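Long-range contact in protein Thf1 (Thermosynechococcus elongatus, PDB 5MJR), which may take part in photosynthetic membrane biogenesis and associates with the FtsH protease complex involved in photosystem II repair: residues A[22-32]-A[47-58]. Sequence-based numbering, arbitrary orientation.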
# COMPACT_ATOMS: atom_id res chain seq x y z
N ARG A 22 -18.97 -14.53 -1.37
CA ARG A 22 -17.78 -14.79 -0.50
C ARG A 22 -17.72 -13.71 0.61
O ARG A 22 -17.78 -12.47 0.36
CB ARG A 22 -16.51 -14.56 -1.27
CG ARG A 22 -15.20 -14.88 -0.53
CD ARG A 22 -13.86 -14.31 -1.21
NE ARG A 22 -12.45 -14.68 -0.66
CZ ARG A 22 -12.16 -15.96 -0.72
NH1 ARG A 22 -12.97 -16.82 -1.38
NH2 ARG A 22 -11.03 -16.47 -0.28
N THR A 23 -17.67 -14.14 1.86
CA THR A 23 -17.65 -13.18 3.01
C THR A 23 -16.24 -13.06 3.64
O THR A 23 -15.32 -13.79 3.33
CB THR A 23 -18.61 -13.63 4.08
OG1 THR A 23 -17.99 -14.74 4.77
CG2 THR A 23 -19.97 -14.05 3.53
N VAL A 24 -16.12 -12.04 4.52
CA VAL A 24 -14.92 -11.90 5.27
C VAL A 24 -14.52 -13.21 5.96
O VAL A 24 -13.37 -13.55 6.11
CB VAL A 24 -15.07 -10.72 6.28
CG1 VAL A 24 -14.07 -10.84 7.42
CG2 VAL A 24 -14.96 -9.39 5.57
N SER A 25 -15.54 -13.92 6.48
CA SER A 25 -15.27 -15.20 7.12
C SER A 25 -14.63 -16.24 6.19
O SER A 25 -13.72 -17.00 6.61
CB SER A 25 -16.50 -15.79 7.75
OG SER A 25 -16.89 -14.92 8.84
N ASP A 26 -15.08 -16.26 4.92
CA ASP A 26 -14.47 -17.11 3.91
C ASP A 26 -13.00 -16.68 3.67
O ASP A 26 -12.14 -17.51 3.55
CB ASP A 26 -15.26 -17.03 2.61
CG ASP A 26 -16.65 -17.64 2.70
OD1 ASP A 26 -16.81 -18.76 3.33
OD2 ASP A 26 -17.64 -16.96 2.18
N THR A 27 -12.79 -15.37 3.57
CA THR A 27 -11.43 -14.87 3.36
C THR A 27 -10.48 -15.29 4.55
O THR A 27 -9.36 -15.77 4.32
CB THR A 27 -11.49 -13.32 3.21
OG1 THR A 27 -12.22 -13.09 2.01
CG2 THR A 27 -10.10 -12.71 3.09
N LYS A 28 -10.96 -15.13 5.80
CA LYS A 28 -10.15 -15.51 6.92
C LYS A 28 -9.92 -17.01 6.96
O LYS A 28 -8.80 -17.43 7.22
CB LYS A 28 -10.84 -15.09 8.19
CG LYS A 28 -10.76 -13.56 8.45
CD LYS A 28 -11.28 -13.18 9.84
CE LYS A 28 -11.27 -11.67 10.10
NZ LYS A 28 -11.77 -11.28 11.50
N ARG A 29 -10.94 -17.82 6.63
CA ARG A 29 -10.67 -19.25 6.62
C ARG A 29 -9.64 -19.66 5.57
O ARG A 29 -8.80 -20.50 5.80
CB ARG A 29 -11.96 -19.99 6.26
CG ARG A 29 -12.80 -20.26 7.44
CD ARG A 29 -14.01 -21.26 7.15
NE ARG A 29 -15.11 -20.52 6.46
CZ ARG A 29 -16.06 -19.78 7.06
NH1 ARG A 29 -16.13 -19.68 8.43
NH2 ARG A 29 -17.00 -19.18 6.31
N ALA A 30 -9.68 -18.99 4.40
CA ALA A 30 -8.71 -19.23 3.35
C ALA A 30 -7.28 -18.89 3.82
O ALA A 30 -6.31 -19.58 3.54
CB ALA A 30 -9.09 -18.54 2.06
N PHE A 31 -7.19 -17.77 4.52
CA PHE A 31 -5.91 -17.36 5.07
C PHE A 31 -5.31 -18.41 5.99
O PHE A 31 -4.16 -18.86 5.84
CB PHE A 31 -6.02 -16.03 5.78
CG PHE A 31 -4.73 -15.60 6.50
CD1 PHE A 31 -3.68 -15.11 5.81
CD2 PHE A 31 -4.57 -15.86 7.85
CE1 PHE A 31 -2.49 -14.84 6.40
CE2 PHE A 31 -3.37 -15.57 8.46
CZ PHE A 31 -2.30 -15.04 7.71
N TYR A 32 -6.14 -18.87 6.97
CA TYR A 32 -5.66 -19.85 7.95
C TYR A 32 -5.49 -21.24 7.44
O TYR A 32 -4.74 -22.01 8.05
CB TYR A 32 -6.58 -19.80 9.17
CG TYR A 32 -6.38 -18.50 9.99
CD1 TYR A 32 -5.18 -18.25 10.67
CD2 TYR A 32 -7.36 -17.58 10.14
CE1 TYR A 32 -4.93 -17.10 11.40
CE2 TYR A 32 -7.14 -16.37 10.92
CZ TYR A 32 -5.95 -16.20 11.56
OH TYR A 32 -5.75 -15.03 12.27
N ILE A 47 -3.03 -8.46 10.92
CA ILE A 47 -3.28 -9.23 9.71
C ILE A 47 -4.76 -9.33 9.43
O ILE A 47 -5.22 -9.11 8.27
CB ILE A 47 -2.61 -10.60 9.77
CG1 ILE A 47 -1.09 -10.46 9.79
CG2 ILE A 47 -3.06 -11.49 8.63
CD1 ILE A 47 -0.39 -11.69 10.35
N GLU A 48 -5.58 -9.61 10.45
CA GLU A 48 -7.01 -9.69 10.21
C GLU A 48 -7.60 -8.30 9.82
O GLU A 48 -8.52 -8.26 9.00
CB GLU A 48 -7.74 -10.34 11.40
CG GLU A 48 -7.41 -11.83 11.58
CD GLU A 48 -8.27 -12.57 12.60
OE1 GLU A 48 -9.24 -11.95 13.13
OE2 GLU A 48 -7.86 -13.75 12.87
N GLU A 49 -7.08 -7.21 10.43
CA GLU A 49 -7.55 -5.89 10.04
C GLU A 49 -7.23 -5.67 8.52
O GLU A 49 -8.09 -5.14 7.81
CB GLU A 49 -6.91 -4.80 10.89
CG GLU A 49 -7.51 -4.57 12.26
CD GLU A 49 -6.98 -3.32 12.99
OE1 GLU A 49 -6.42 -2.42 12.33
OE2 GLU A 49 -7.17 -3.31 14.24
N LEU A 50 -6.08 -6.05 8.08
CA LEU A 50 -5.68 -5.89 6.66
C LEU A 50 -6.59 -6.77 5.78
O LEU A 50 -7.01 -6.36 4.69
CB LEU A 50 -4.20 -6.13 6.47
CG LEU A 50 -3.64 -5.81 5.09
CD1 LEU A 50 -3.90 -4.36 4.63
CD2 LEU A 50 -2.20 -6.19 5.05
N LEU A 51 -6.81 -8.03 6.24
CA LEU A 51 -7.67 -8.93 5.44
C LEU A 51 -9.05 -8.30 5.25
O LEU A 51 -9.62 -8.38 4.14
CB LEU A 51 -7.81 -10.32 6.16
CG LEU A 51 -6.62 -11.23 6.07
CD1 LEU A 51 -6.87 -12.42 7.01
CD2 LEU A 51 -6.44 -11.83 4.65
N VAL A 52 -9.63 -7.75 6.31
CA VAL A 52 -10.92 -7.12 6.21
C VAL A 52 -10.90 -5.90 5.26
O VAL A 52 -11.78 -5.73 4.42
CB VAL A 52 -11.47 -6.72 7.61
CG1 VAL A 52 -12.70 -5.85 7.53
CG2 VAL A 52 -11.72 -8.01 8.46
N GLU A 53 -9.87 -5.06 5.47
CA GLU A 53 -9.76 -3.82 4.67
C GLU A 53 -9.69 -4.14 3.19
O GLU A 53 -10.43 -3.50 2.40
CB GLU A 53 -8.48 -3.07 5.16
CG GLU A 53 -8.28 -1.76 4.46
CD GLU A 53 -7.07 -1.01 4.94
OE1 GLU A 53 -6.14 -1.66 5.53
OE2 GLU A 53 -6.99 0.23 4.72
N ILE A 54 -8.90 -5.10 2.77
CA ILE A 54 -8.77 -5.44 1.37
C ILE A 54 -10.06 -6.03 0.86
O ILE A 54 -10.51 -5.77 -0.22
CB ILE A 54 -7.56 -6.37 1.14
CG1 ILE A 54 -6.25 -5.65 1.49
CG2 ILE A 54 -7.58 -6.91 -0.26
CD1 ILE A 54 -5.05 -6.51 1.51
N HIS A 55 -10.68 -6.94 1.70
CA HIS A 55 -11.92 -7.60 1.25
C HIS A 55 -12.97 -6.50 0.94
O HIS A 55 -13.68 -6.56 -0.05
CB HIS A 55 -12.38 -8.54 2.36
CG HIS A 55 -13.60 -9.26 2.01
ND1 HIS A 55 -13.60 -10.59 1.62
CD2 HIS A 55 -14.89 -8.84 2.01
CE1 HIS A 55 -14.85 -10.94 1.38
NE2 HIS A 55 -15.67 -9.89 1.57
N LEU A 56 -13.14 -5.55 1.86
CA LEU A 56 -14.17 -4.52 1.71
C LEU A 56 -13.91 -3.62 0.49
O LEU A 56 -14.86 -3.14 -0.14
CB LEU A 56 -14.36 -3.77 2.95
CG LEU A 56 -14.88 -4.59 4.16
CD1 LEU A 56 -14.92 -3.63 5.32
CD2 LEU A 56 -16.27 -5.19 3.79
N LEU A 57 -12.65 -3.43 0.16
CA LEU A 57 -12.34 -2.74 -1.13
C LEU A 57 -12.78 -3.60 -2.34
O LEU A 57 -13.43 -3.06 -3.26
CB LEU A 57 -10.89 -2.43 -1.20
CG LEU A 57 -10.43 -1.31 -0.28
CD1 LEU A 57 -8.91 -1.22 -0.24
CD2 LEU A 57 -11.01 0.04 -0.75
N ARG A 58 -12.45 -4.89 -2.32
CA ARG A 58 -12.77 -5.71 -3.50
C ARG A 58 -14.28 -5.75 -3.74
O ARG A 58 -14.70 -5.84 -4.92
CB ARG A 58 -12.23 -7.12 -3.28
CG ARG A 58 -10.71 -7.17 -3.40
CD ARG A 58 -10.11 -8.60 -3.32
NE ARG A 58 -10.51 -9.33 -2.12
CZ ARG A 58 -11.31 -10.42 -2.04
NH1 ARG A 58 -11.78 -11.03 -3.21
NH2 ARG A 58 -11.53 -10.91 -0.71
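Tyr-32 OH donates to Glu-48 OE2 at 2.5 Å, on its anti lone pair, with OE2 at the edge of the Tyr-32 ring, near its plane. Lys-28 NZ forms a salt bridge with the other oxygen, Glu-48 OE1, at 3.1 Å, coming from above the carboxylate plane. A glutamine here would probably leave the Lys-28 ammonium without its countercharge and weaken the hold on the Tyr-32 hydroxyl. Further in, Ile-47 CG2 sits over a face of the Phe-31 ring, 3.7 Å from Phe-31 CZ, and Leu-51 CD1 packs against Phe-31 CG. In this all-helical fold, helices 24-32 and 47-58 cross steeply, their axes 131° apart in direction and 10.0 Å apart at closest approach, and Phe-31 also reaches Ala-96 and Ala-100 of helix 90-100. Thr-23 and Asp-26 form the capping box that starts the first helix. With CG swung anti to the backbone N (chi1 -180°), the His-55 ring reaches this helix start, where Val-24 CG2 lies over one face in a CH-pi contact, 3.9 Å from the His-55 centroid. At the ring edge, His-55 ND1 shares a hydrogen bond of 2.9 Å with Thr-27 OG1, and Arg-22 O lies in the ring plane.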